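PDB 6MT7: long form salivary protein D7L from Phlebotomus duboscqi, which binds and sequesters cysteinyl leukotrienes and a thromboxane A2 analog, so countering the host response and platelet aggregation while the sand fly feeds on blood. Local coordinates for residues 6-11 with 115-120; 14-19 with 30-35. All blocks are in the same frame, centred on the assembly; numbering follows the deposited sequence.

Interaction 1. Residues 6-11 with 115-120; sequences RNADQT and AFYGIK
Tyr117 O takes up water on the side facing residues 6-11. One water hydrogen-bonds Thr11 OG1 and lies 3.0 Å from Tyr117 O, to which it can donate. A second water, close to Ala8 O, reaches Tyr117 O only weakly. A third water joins the far end of the same tyrosine to the other segment: it donates to Arg6 O and lies 2.8 Å from Tyr117 OH, in the plane of the ring. Waters thus bridge the segments at both ends of Tyr117. Between these waters the packing is direct. Ala8 CB sits over one face of the Tyr117 ring in a CH-pi contact, 3.8 Å from the ring centroid and 26° off its normal. Arg6 O comes to the edge of that ring, in plane, 3.5 Å from Tyr117 CE2. Tyr117 has positive phi (58°). With CG anti to the carbonyl carbon (chi1 -59°), its ring is laid over Ala8 at the start of helix 8-21. That start is a capping box. Gln10 N donates to Asn7 OD1 at 2.8 Å, and Asn7 N returns a bond to Gln10 OE1 at 2.9 Å. The box closes the N-terminal end of the helix, beside Ala8 under the Tyr117 ring. Trp126 of helix 120-128 meets the Tyr117 ring edge-to-face and also touches Ala8. Deeper in, Thr11 CG2 meets the edge of the Phe116 ring, 4.0 Å from Phe116 CD1. Phe116 lies just after helix 109-115, and its ring reaches the bound Triton fragment.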
ATOM      1  N   ARG A   6       2.786   5.240  -8.760  1.00  6.60           N
ATOM      2  CA  ARG A   6       1.931   4.198  -8.205  1.00  7.20           C
ATOM      3  C   ARG A   6       0.698   4.024  -9.076  1.00  7.36           C
ATOM      4  O   ARG A   6       0.116   5.003  -9.550  1.00  8.34           O
ATOM      5  CB  ARG A   6       1.522   4.561  -6.776  1.00  6.32           C
ATOM      6  CG  ARG A   6       2.686   4.961  -5.873  1.00  6.31           C
ATOM      7  CD  ARG A   6       3.750   3.872  -5.759  1.00  7.56           C
ATOM      8  NE  ARG A   6       3.233   2.667  -5.103  1.00  6.94           N
ATOM      9  CZ  ARG A   6       3.772   1.459  -5.242  1.00  7.63           C
ATOM     10  NH1 ARG A   6       4.837   1.286  -6.028  1.00  6.61           N
ATOM     11  NH2 ARG A   6       3.250   0.413  -4.594  1.00  9.26           N
ATOM     12  N   ASN A   7       0.302   2.769  -9.304  1.00  6.56           N
ATOM     13  CA  ASN A   7      -0.836   2.525 -10.172  1.00  6.46           C
ATOM     14  C   ASN A   7      -2.115   2.459  -9.335  1.00  7.20           C
ATOM     15  O   ASN A   7      -2.086   2.582  -8.110  1.00  6.38           O
ATOM     16  CB  ASN A   7      -0.592   1.274 -11.040  1.00  6.42           C
ATOM     17  CG  ASN A   7      -0.581  -0.024 -10.247  1.00 10.50           C
ATOM     18  OD1 ASN A   7      -1.332  -0.191  -9.292  1.00  8.75           O
ATOM     19  ND2 ASN A   7       0.269  -0.964 -10.662  1.00 10.81           N
ATOM     20  N   ALA A   8      -3.261   2.269  -9.998  1.00  6.58           N
ATOM     21  CA  ALA A   8      -4.539   2.369  -9.292  1.00  6.64           C
ATOM     22  C   ALA A   8      -4.772   1.205  -8.333  1.00  6.52           C
ATOM     23  O   ALA A   8      -5.537   1.338  -7.368  1.00  7.94           O
ATOM     24  CB  ALA A   8      -5.693   2.450 -10.293  1.00  7.21           C
ATOM     25  N   ASP A   9      -4.181   0.045  -8.610  1.00  6.89           N
ATOM     26  CA  ASP A   9      -4.252  -1.056  -7.653  1.00  6.35           C
ATOM     27  C   ASP A   9      -3.379  -0.769  -6.441  1.00  7.04           C
ATOM     28  O   ASP A   9      -3.750  -1.078  -5.298  1.00  6.20           O
ATOM     29  CB  ASP A   9      -3.816  -2.357  -8.331  1.00  6.97           C
ATOM     30  CG  ASP A   9      -3.740  -3.533  -7.361  1.00  6.92           C
ATOM     31  OD1 ASP A   9      -4.808  -3.967  -6.897  1.00  7.43           O
ATOM     32  OD2 ASP A   9      -2.620  -4.013  -7.075  1.00  8.68           O
ATOM     33  N   GLN A  10      -2.211  -0.178  -6.677  1.00  6.18           N
ATOM     34  CA  GLN A  10      -1.282   0.088  -5.587  1.00  6.09           C
ATOM     35  C   GLN A  10      -1.794   1.199  -4.681  1.00  6.09           C
ATOM     36  O   GLN A  10      -1.565   1.169  -3.466  1.00  6.02           O
ATOM     37  CB  GLN A  10       0.088   0.443  -6.160  1.00  6.60           C
ATOM     38  CG  GLN A  10       0.778  -0.751  -6.823  1.00  6.09           C
ATOM     39  CD  GLN A  10       1.968  -0.345  -7.670  1.00  9.59           C
ATOM     40  OE1 GLN A  10       2.020   0.768  -8.216  1.00  7.11           O
ATOM     41  NE2 GLN A  10       2.937  -1.243  -7.779  1.00 11.37           N
ATOM     42  N   THR A  11      -2.464   2.207  -5.253  1.00  6.19           N
ATOM     43  CA  THR A  11      -3.043   3.242  -4.404  1.00  6.21           C
ATOM     44  C   THR A  11      -4.249   2.697  -3.659  1.00  6.22           C
ATOM     45  O   THR A  11      -4.403   2.944  -2.459  1.00  6.56           O
ATOM     46  CB  THR A  11      -3.428   4.481  -5.223  1.00  6.83           C
ATOM     47  OG1 THR A  11      -4.421   4.130  -6.189  1.00  8.62           O
ATOM     48  CG2 THR A  11      -2.197   5.059  -5.946  1.00  6.40           C
ATOM     49  N   ALA A 115      -4.600  12.373  -9.311  1.00  7.97           N
ATOM     50  CA  ALA A 115      -3.249  11.827  -9.395  1.00  7.75           C
ATOM     51  C   ALA A 115      -3.142  10.445  -8.763  1.00  7.42           C
ATOM     52  O   ALA A 115      -2.346   9.617  -9.222  1.00  7.28           O
ATOM     53  CB  ALA A 115      -2.263  12.787  -8.740  1.00  7.77           C
ATOM     54  N   PHE A 116      -3.948  10.160  -7.741  1.00  7.31           N
ATOM     55  CA  PHE A 116      -3.839   8.906  -7.013  1.00  7.18           C
ATOM     56  C   PHE A 116      -5.031   7.990  -7.246  1.00  9.01           C
ATOM     57  O   PHE A 116      -5.296   7.110  -6.419  1.00 10.94           O
ATOM     58  CB  PHE A 116      -3.634   9.181  -5.522  1.00  7.40           C
ATOM     59  CG  PHE A 116      -2.262   9.713  -5.215  1.00  6.84           C
ATOM     60  CD1 PHE A 116      -1.207   8.845  -4.963  1.00 11.46           C
ATOM     61  CD2 PHE A 116      -2.011  11.076  -5.263  1.00  7.03           C
ATOM     62  CE1 PHE A 116       0.067   9.333  -4.717  1.00  7.64           C
ATOM     63  CE2 PHE A 116      -0.742  11.569  -5.017  1.00  7.02           C
ATOM     64  CZ  PHE A 116       0.293  10.699  -4.743  1.00  6.84           C
ATOM     65  N   TYR A 117      -5.736   8.177  -8.365  1.00  8.05           N
ATOM     66  CA  TYR A 117      -6.821   7.288  -8.796  1.00  7.39           C
ATOM     67  C   TYR A 117      -7.915   7.178  -7.740  1.00 11.04           C
ATOM     68  O   TYR A 117      -8.505   6.113  -7.550  1.00  9.62           O
ATOM     69  CB  TYR A 117      -6.290   5.895  -9.153  1.00  7.15           C
ATOM     70  CG  TYR A 117      -5.257   5.896 -10.264  1.00  7.14           C
ATOM     71  CD1 TYR A 117      -5.642   6.002 -11.593  1.00 11.31           C
ATOM     72  CD2 TYR A 117      -3.907   5.789  -9.981  1.00  6.96           C
ATOM     73  CE1 TYR A 117      -4.702   6.002 -12.608  1.00  9.57           C
ATOM     74  CE2 TYR A 117      -2.962   5.788 -10.983  1.00  7.47           C
ATOM     75  CZ  TYR A 117      -3.365   5.884 -12.296  1.00 11.97           C
ATOM     76  OH  TYR A 117      -2.413   5.885 -13.291  1.00 12.36           O
ATOM     77  N   GLY A 118      -8.205   8.294  -7.074  1.00  9.89           N
ATOM     78  CA  GLY A 118      -9.217   8.342  -6.041  1.00  8.84           C
ATOM     79  C   GLY A 118     -10.583   8.740  -6.560  1.00 15.53           C
ATOM     80  O   GLY A 118     -11.457   9.146  -5.792  1.00 15.81           O
ATOM     81  N   ILE A 119     -10.773   8.625  -7.871  1.00 15.49           N
ATOM     82  CA  ILE A 119     -12.050   8.879  -8.526  1.00 20.29           C
ATOM     83  C   ILE A 119     -12.475   7.585  -9.202  1.00 19.70           C
ATOM     84  O   ILE A 119     -11.669   6.956  -9.894  1.00 14.37           O
ATOM     85  CB  ILE A 119     -11.940  10.031  -9.541  1.00 22.90           C
ATOM     86  CG1 ILE A 119     -11.624  11.338  -8.811  1.00 24.30           C
ATOM     87  CG2 ILE A 119     -13.222  10.168 -10.351  1.00 28.37           C
ATOM     88  CD1 ILE A 119     -10.921  12.358  -9.664  1.00 16.60           C
ATOM     89  N   LYS A 120     -13.730   7.183  -8.987  1.00 20.67           N
ATOM     90  CA  LYS A 120     -14.182   5.871  -9.446  1.00 21.83           C
ATOM     91  C   LYS A 120     -13.967   5.698 -10.944  1.00 17.81           C
ATOM     92  O   LYS A 120     -13.470   4.659 -11.393  1.00 18.07           O
ATOM     93  CB  LYS A 120     -15.653   5.669  -9.085  1.00 26.22           C
ATOM     94  CG  LYS A 120     -16.252   4.389  -9.630  1.00 31.02           C
ATOM     95  CD  LYS A 120     -17.750   4.337  -9.358  1.00 31.41           C
ATOM     96  CE  LYS A 120     -18.423   3.243 -10.166  1.00 32.68           C
ATOM     97  NZ  LYS A 120     -17.980   1.891  -9.729  1.00 38.39           N
TER
HETATM   98  O   HOH W   1       0.247   5.520 -12.532  1.00 16.18           O
HETATM   99  O   HOH W   2      -7.731   2.822  -7.339  1.00 15.97           O
HETATM  100  O   HOH W   3      -7.088   4.464  -5.502  1.00 20.51           O

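Interaction 2. Residues 14-19 with 30-35; sequences AFRTCQ and EWYRWN. With TRT (fragment of triton X-100), chain C.
Phe15 and Trp34 meet in an offset edge-to-face stack inside the ligand pocket of this PBP/GOBP (odorant-binding) fold. The edge of Trp34 turns toward the face of Phe15, with the planes at 75° and Trp34 CH2 3.7 Å from Phe15 CZ. Both rings also touch the bound Triton fragment. Its C19 lies over one face of Phe15, and its C16 over one face of Trp34. Further along the polyether chain, C23 sits above the centre of the Tyr32 ring. Gln19 adds a polar contact: NE2 donates to ligand O21 at 3.3 Å, nearly straight at 166°. Tyr45 OH hydrogen-bonds both Gln19 NE2 and the ligand. The Gln19 chain is extended beyond CG (chi2 164°), which carries the amide to the ligand. Gln19 OE1 packs against Tyr32 CE1 at 3.6 Å.

The second shell sets these groups. Arg16 NH1 donates to Gln19 OE1, which lies in the guanidinium plane; this is consistent with NE2, not OE1, being turned to the ligand ether oxygens. The same NH1 donates to a water that hydrogen-bonds Tyr32 OH. Arg16 NE is held by Thr230 O near the C-terminus. Trp31 takes Gln19 CG at its ring edge, stacks on Tyr45 and donates from NE1 to Thr42 OG1. As in related proteins, Trp31 probably belongs to the thromboxane A2 site and Trp34 to that of leukotriene C4.

Trp34 is the C-prime residue of a Schellman motif ending helix 28-32. Beyond it, Glu30 OE2 accepts from Arg33 NE and Asn35 ND2 on opposite faces of its carboxylate plane, with Asn35 ND2 2.8 Å from Glu30 OE2.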
ATOM      1  N   ALA A  14      -3.159   0.710  -0.682  1.00  5.96           N
ATOM      2  CA  ALA A  14      -2.691   1.547   0.422  1.00  7.13           C
ATOM      3  C   ALA A  14      -3.860   2.122   1.220  1.00  5.91           C
ATOM      4  O   ALA A  14      -3.872   2.054   2.458  1.00  5.86           O
ATOM      5  CB  ALA A  14      -1.795   2.671  -0.112  1.00  7.26           C
ATOM      6  N   PHE A  15      -4.857   2.696   0.533  1.00  6.01           N
ATOM      7  CA  PHE A  15      -6.019   3.229   1.246  1.00  6.07           C
ATOM      8  C   PHE A  15      -6.721   2.137   2.045  1.00  9.30           C
ATOM      9  O   PHE A  15      -7.023   2.301   3.234  1.00  6.50           O
ATOM     10  CB  PHE A  15      -7.019   3.848   0.268  1.00  6.25           C
ATOM     11  CG  PHE A  15      -6.528   5.080  -0.422  1.00  6.30           C
ATOM     12  CD1 PHE A  15      -6.139   6.204   0.300  1.00  9.94           C
ATOM     13  CD2 PHE A  15      -6.494   5.125  -1.807  1.00 11.69           C
ATOM     14  CE1 PHE A  15      -5.705   7.352  -0.359  1.00 10.48           C
ATOM     15  CE2 PHE A  15      -6.064   6.265  -2.468  1.00  8.22           C
ATOM     16  CZ  PHE A  15      -5.665   7.372  -1.752  1.00 10.33           C
ATOM     17  N   ARG A  16      -7.004   1.014   1.400  1.00  7.54           N
ATOM     18  CA  ARG A  16      -7.825  -0.004   2.044  1.00  6.46           C
ATOM     19  C   ARG A  16      -7.090  -0.660   3.204  1.00  6.13           C
ATOM     20  O   ARG A  16      -7.678  -0.892   4.269  1.00  6.16           O
ATOM     21  CB  ARG A  16      -8.251  -1.043   1.011  1.00  6.35           C
ATOM     22  CG  ARG A  16      -9.171  -0.483  -0.085  1.00  6.50           C
ATOM     23  CD  ARG A  16     -10.610  -0.281   0.427  1.00 12.74           C
ATOM     24  NE  ARG A  16     -11.199  -1.539   0.882  1.00 11.28           N
ATOM     25  CZ  ARG A  16     -11.778  -1.704   2.070  1.00 23.26           C
ATOM     26  NH1 ARG A  16     -11.854  -0.687   2.919  1.00 29.06           N
ATOM     27  NH2 ARG A  16     -12.284  -2.887   2.413  1.00 18.00           N
ATOM     28  N   THR A  17      -5.803  -0.955   3.025  1.00  6.04           N
ATOM     29  CA  THR A  17      -5.037  -1.567   4.107  1.00  5.99           C
ATOM     30  C   THR A  17      -4.993  -0.656   5.325  1.00  6.56           C
ATOM     31  O   THR A  17      -5.197  -1.109   6.464  1.00  5.93           O
ATOM     32  CB  THR A  17      -3.630  -1.897   3.608  1.00  5.95           C
ATOM     33  OG1 THR A  17      -3.735  -2.893   2.585  1.00  7.18           O
ATOM     34  CG2 THR A  17      -2.719  -2.408   4.736  1.00  5.95           C
ATOM     35  N   CYS A  18      -4.755   0.637   5.103  1.00  6.23           N
ATOM     36  CA  CYS A  18      -4.712   1.568   6.223  1.00  5.77           C
ATOM     37  C   CYS A  18      -6.077   1.743   6.880  1.00  6.46           C
ATOM     38  O   CYS A  18      -6.149   1.943   8.099  1.00  6.97           O
ATOM     39  CB  CYS A  18      -4.149   2.902   5.740  1.00  5.73           C
ATOM     40  SG  CYS A  18      -2.401   2.673   5.337  1.00  6.17           S
ATOM     41  N   GLN A  19      -7.160   1.696   6.095  1.00  5.94           N
ATOM     42  CA  GLN A  19      -8.500   1.744   6.676  1.00  6.05           C
ATOM     43  C   GLN A  19      -8.763   0.525   7.541  1.00  6.09           C
ATOM     44  O   GLN A  19      -9.399   0.629   8.601  1.00 11.49           O
ATOM     45  CB  GLN A  19      -9.543   1.831   5.573  1.00  6.22           C
ATOM     46  CG  GLN A  19      -9.642   3.203   4.950  1.00  7.46           C
ATOM     47  CD  GLN A  19     -10.378   3.165   3.630  1.00 16.83           C
ATOM     48  OE1 GLN A  19     -11.132   2.225   3.350  1.00 16.15           O
ATOM     49  NE2 GLN A  19     -10.153   4.176   2.802  1.00 16.08           N
ATOM     50  N   GLU A  30     -15.841   9.637   7.476  1.00  7.31           N
ATOM     51  CA  GLU A  30     -15.350  10.872   6.869  1.00  7.37           C
ATOM     52  C   GLU A  30     -14.254  10.588   5.854  1.00  7.23           C
ATOM     53  O   GLU A  30     -14.217  11.205   4.784  1.00  7.41           O
ATOM     54  CB  GLU A  30     -14.850  11.835   7.942  1.00  7.22           C
ATOM     55  CG  GLU A  30     -15.959  12.361   8.852  1.00  7.39           C
ATOM     56  CD  GLU A  30     -17.127  12.969   8.089  1.00 16.13           C
ATOM     57  OE1 GLU A  30     -18.285  12.752   8.501  1.00 16.46           O
ATOM     58  OE2 GLU A  30     -16.900  13.672   7.082  1.00  8.21           O
ATOM     59  N   TRP A  31     -13.340   9.667   6.173  1.00  6.95           N
ATOM     60  CA  TRP A  31     -12.299   9.330   5.212  1.00  6.84           C
ATOM     61  C   TRP A  31     -12.907   8.838   3.908  1.00  7.05           C
ATOM     62  O   TRP A  31     -12.387   9.137   2.829  1.00  7.26           O
ATOM     63  CB  TRP A  31     -11.347   8.273   5.769  1.00  6.56           C
ATOM     64  CG  TRP A  31     -10.818   8.554   7.136  1.00  7.36           C
ATOM     65  CD1 TRP A  31     -10.733   9.772   7.770  1.00  6.37           C
ATOM     66  CD2 TRP A  31     -10.276   7.589   8.042  1.00  7.49           C
ATOM     67  NE1 TRP A  31     -10.180   9.608   9.026  1.00  6.17           N
ATOM     68  CE2 TRP A  31      -9.896   8.278   9.216  1.00  6.15           C
ATOM     69  CE3 TRP A  31     -10.085   6.203   7.976  1.00  7.75           C
ATOM     70  CZ2 TRP A  31      -9.346   7.623  10.321  1.00  6.29           C
ATOM     71  CZ3 TRP A  31      -9.534   5.552   9.081  1.00  5.98           C
ATOM     72  CH2 TRP A  31      -9.161   6.263  10.226  1.00  5.86           C
ATOM     73  N   TYR A  32     -14.017   8.095   3.988  1.00  7.21           N
ATOM     74  CA  TYR A  32     -14.631   7.579   2.767  1.00  7.43           C
ATOM     75  C   TYR A  32     -15.048   8.698   1.826  1.00 13.11           C
ATOM     76  O   TYR A  32     -15.085   8.494   0.606  1.00 10.65           O
ATOM     77  CB  TYR A  32     -15.863   6.743   3.090  1.00  7.62           C
ATOM     78  CG  TYR A  32     -15.613   5.281   3.374  1.00  8.46           C
ATOM     79  CD1 TYR A  32     -14.527   4.856   4.114  1.00 11.92           C
ATOM     80  CD2 TYR A  32     -16.520   4.319   2.927  1.00 18.26           C
ATOM     81  CE1 TYR A  32     -14.336   3.491   4.390  1.00 12.09           C
ATOM     82  CE2 TYR A  32     -16.333   2.982   3.183  1.00 19.03           C
ATOM     83  CZ  TYR A  32     -15.251   2.570   3.919  1.00 20.41           C
ATOM     84  OH  TYR A  32     -15.088   1.222   4.169  1.00 24.22           O
ATOM     85  N   ARG A  33     -15.409   9.866   2.360  1.00  7.84           N
ATOM     86  CA  ARG A  33     -15.769  10.992   1.506  1.00  8.64           C
ATOM     87  C   ARG A  33     -14.662  12.036   1.452  1.00  8.04           C
ATOM     88  O   ARG A  33     -14.936  13.222   1.247  1.00  8.60           O
ATOM     89  CB  ARG A  33     -17.107  11.614   1.930  1.00 10.37           C
ATOM     90  CG  ARG A  33     -17.253  12.083   3.371  1.00  8.87           C
ATOM     91  CD  ARG A  33     -18.669  12.619   3.585  1.00 10.02           C
ATOM     92  NE  ARG A  33     -18.998  12.825   4.991  1.00  8.72           N
ATOM     93  CZ  ARG A  33     -20.235  12.935   5.479  1.00 10.56           C
ATOM     94  NH1 ARG A  33     -21.296  12.858   4.676  1.00 13.76           N
ATOM     95  NH2 ARG A  33     -20.413  13.124   6.777  1.00 12.41           N
ATOM     96  N   TRP A  34     -13.409  11.595   1.619  1.00  7.70           N
ATOM     97  CA  TRP A  34     -12.226  12.428   1.380  1.00  9.17           C
ATOM     98  C   TRP A  34     -12.220  13.638   2.306  1.00  8.44           C
ATOM     99  O   TRP A  34     -11.924  14.764   1.897  1.00  8.28           O
ATOM    100  CB  TRP A  34     -12.133  12.833  -0.090  1.00  7.85           C
ATOM    101  CG  TRP A  34     -11.847  11.619  -0.921  1.00  7.74           C
ATOM    102  CD1 TRP A  34     -12.753  10.710  -1.395  1.00 14.25           C
ATOM    103  CD2 TRP A  34     -10.562  11.146  -1.311  1.00  8.49           C
ATOM    104  NE1 TRP A  34     -12.103   9.715  -2.086  1.00 10.49           N
ATOM    105  CE2 TRP A  34     -10.756   9.954  -2.038  1.00 11.12           C
ATOM    106  CE3 TRP A  34      -9.259  11.618  -1.122  1.00  7.48           C
ATOM    107  CZ2 TRP A  34      -9.697   9.237  -2.586  1.00 11.51           C
ATOM    108  CZ3 TRP A  34      -8.208  10.898  -1.661  1.00 12.08           C
ATOM    109  CH2 TRP A  34      -8.433   9.718  -2.378  1.00 11.73           C
ATOM    110  N   ASN A  35     -12.559  13.390   3.565  1.00  7.51           N
ATOM    111  CA  ASN A  35     -12.481  14.376   4.632  1.00  7.48           C
ATOM    112  C   ASN A  35     -11.598  13.792   5.723  1.00  8.00           C
ATOM    113  O   ASN A  35     -11.816  12.653   6.143  1.00  6.95           O
ATOM    114  CB  ASN A  35     -13.879  14.707   5.172  1.00  7.72           C
ATOM    115  CG  ASN A  35     -13.845  15.694   6.315  1.00 10.92           C
ATOM    116  OD1 ASN A  35     -12.974  16.562   6.370  1.00 12.32           O
ATOM    117  ND2 ASN A  35     -14.793  15.572   7.239  1.00  8.87           N
TER
HETATM  118  C25 TRT C 301     -15.084   1.130   0.416  1.00 34.71           C
HETATM  119  O24 TRT C 301     -13.975   1.737  -0.240  1.00 38.21           O
HETATM  120  C23 TRT C 301     -13.623   3.011   0.298  1.00 32.88           C
HETATM  121  C22 TRT C 301     -12.234   3.352  -0.227  1.00 36.26           C
HETATM  122  O21 TRT C 301     -11.848   4.693   0.077  1.00 26.62           O
HETATM  123  C20 TRT C 301     -10.578   4.937  -0.515  1.00 23.53           C
HETATM  124  C19 TRT C 301     -10.221   6.404  -0.366  1.00 12.66           C
HETATM  125  O18 TRT C 301      -9.580   6.602   0.890  1.00 15.22           O
HETATM  126  C17 TRT C 301     -10.142   7.723   1.540  1.00 11.02           C
HETATM  127  C16 TRT C 301      -9.187   8.899   1.493  1.00 13.94           C
HETATM  128  O15 TRT C 301      -8.185   8.784   2.509  1.00 14.09           O
HETATM  129  C12 TRT C 301      -7.008   9.499   2.376  1.00  7.83           C
HETATM  130  C13 TRT C 301      -6.977  10.672   1.631  1.00  7.15           C
HETATM  131  C14 TRT C 301      -5.787  11.395   1.495  1.00  6.58           C
HETATM  132  C11 TRT C 301      -5.844   9.046   2.984  1.00  8.46           C
HETATM  133  C10 TRT C 301      -4.660   9.765   2.852  1.00  7.60           C
HETATM  134  C9  TRT C 301      -4.617  10.938   2.108  1.00  6.38           C
HETATM  135  C6  TRT C 301      -3.318  11.679   1.982  1.00  9.42           C
HETATM  136  C8  TRT C 301      -3.402  12.856   2.946  1.00 11.88           C
HETATM  137  C7  TRT C 301      -2.172  10.786   2.447  1.00  8.70           C
HETATM  138  C5  TRT C 301      -3.140  12.233   0.550  1.00 11.03           C
HETATM  139  C1  TRT C 301      -2.806  11.342  -0.669  1.00 17.49           C
HETATM  140  C2  TRT C 301      -3.553  10.016  -0.749  1.00 22.53           C
HETATM  141  C4  TRT C 301      -3.165  12.141  -1.915  1.00 20.06           C
HETATM  142  C3  TRT C 301      -1.320  11.037  -0.803  1.00 19.11           C
HETATM  143  O   HOH W   4     -12.936   0.578   5.243  1.00 14.61           O

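Overall arrangement
The two contacts share helix 8-21. Its first turn serves interaction 1, and its later turns serve interaction 2. Their centres are about 12 Å apart. Along the chain, residues 14-19 and 30-35 both fall between the two segments of interaction 1. Interaction 2 joins helix 8-21 to the end of helix 28-32, whereas interaction 1 brings in the loop between helices 109-115 and 120-128. The contacts touch where Gly118 CA packs 3.6 Å from Trp34 CZ2. Phe116 of interaction 1 and the aromatic residues of interaction 2 line one pocket around the Triton fragment. That an amphiphilic detergent fragment fills the pocket is consistent with its use for leukotrienes and thromboxane.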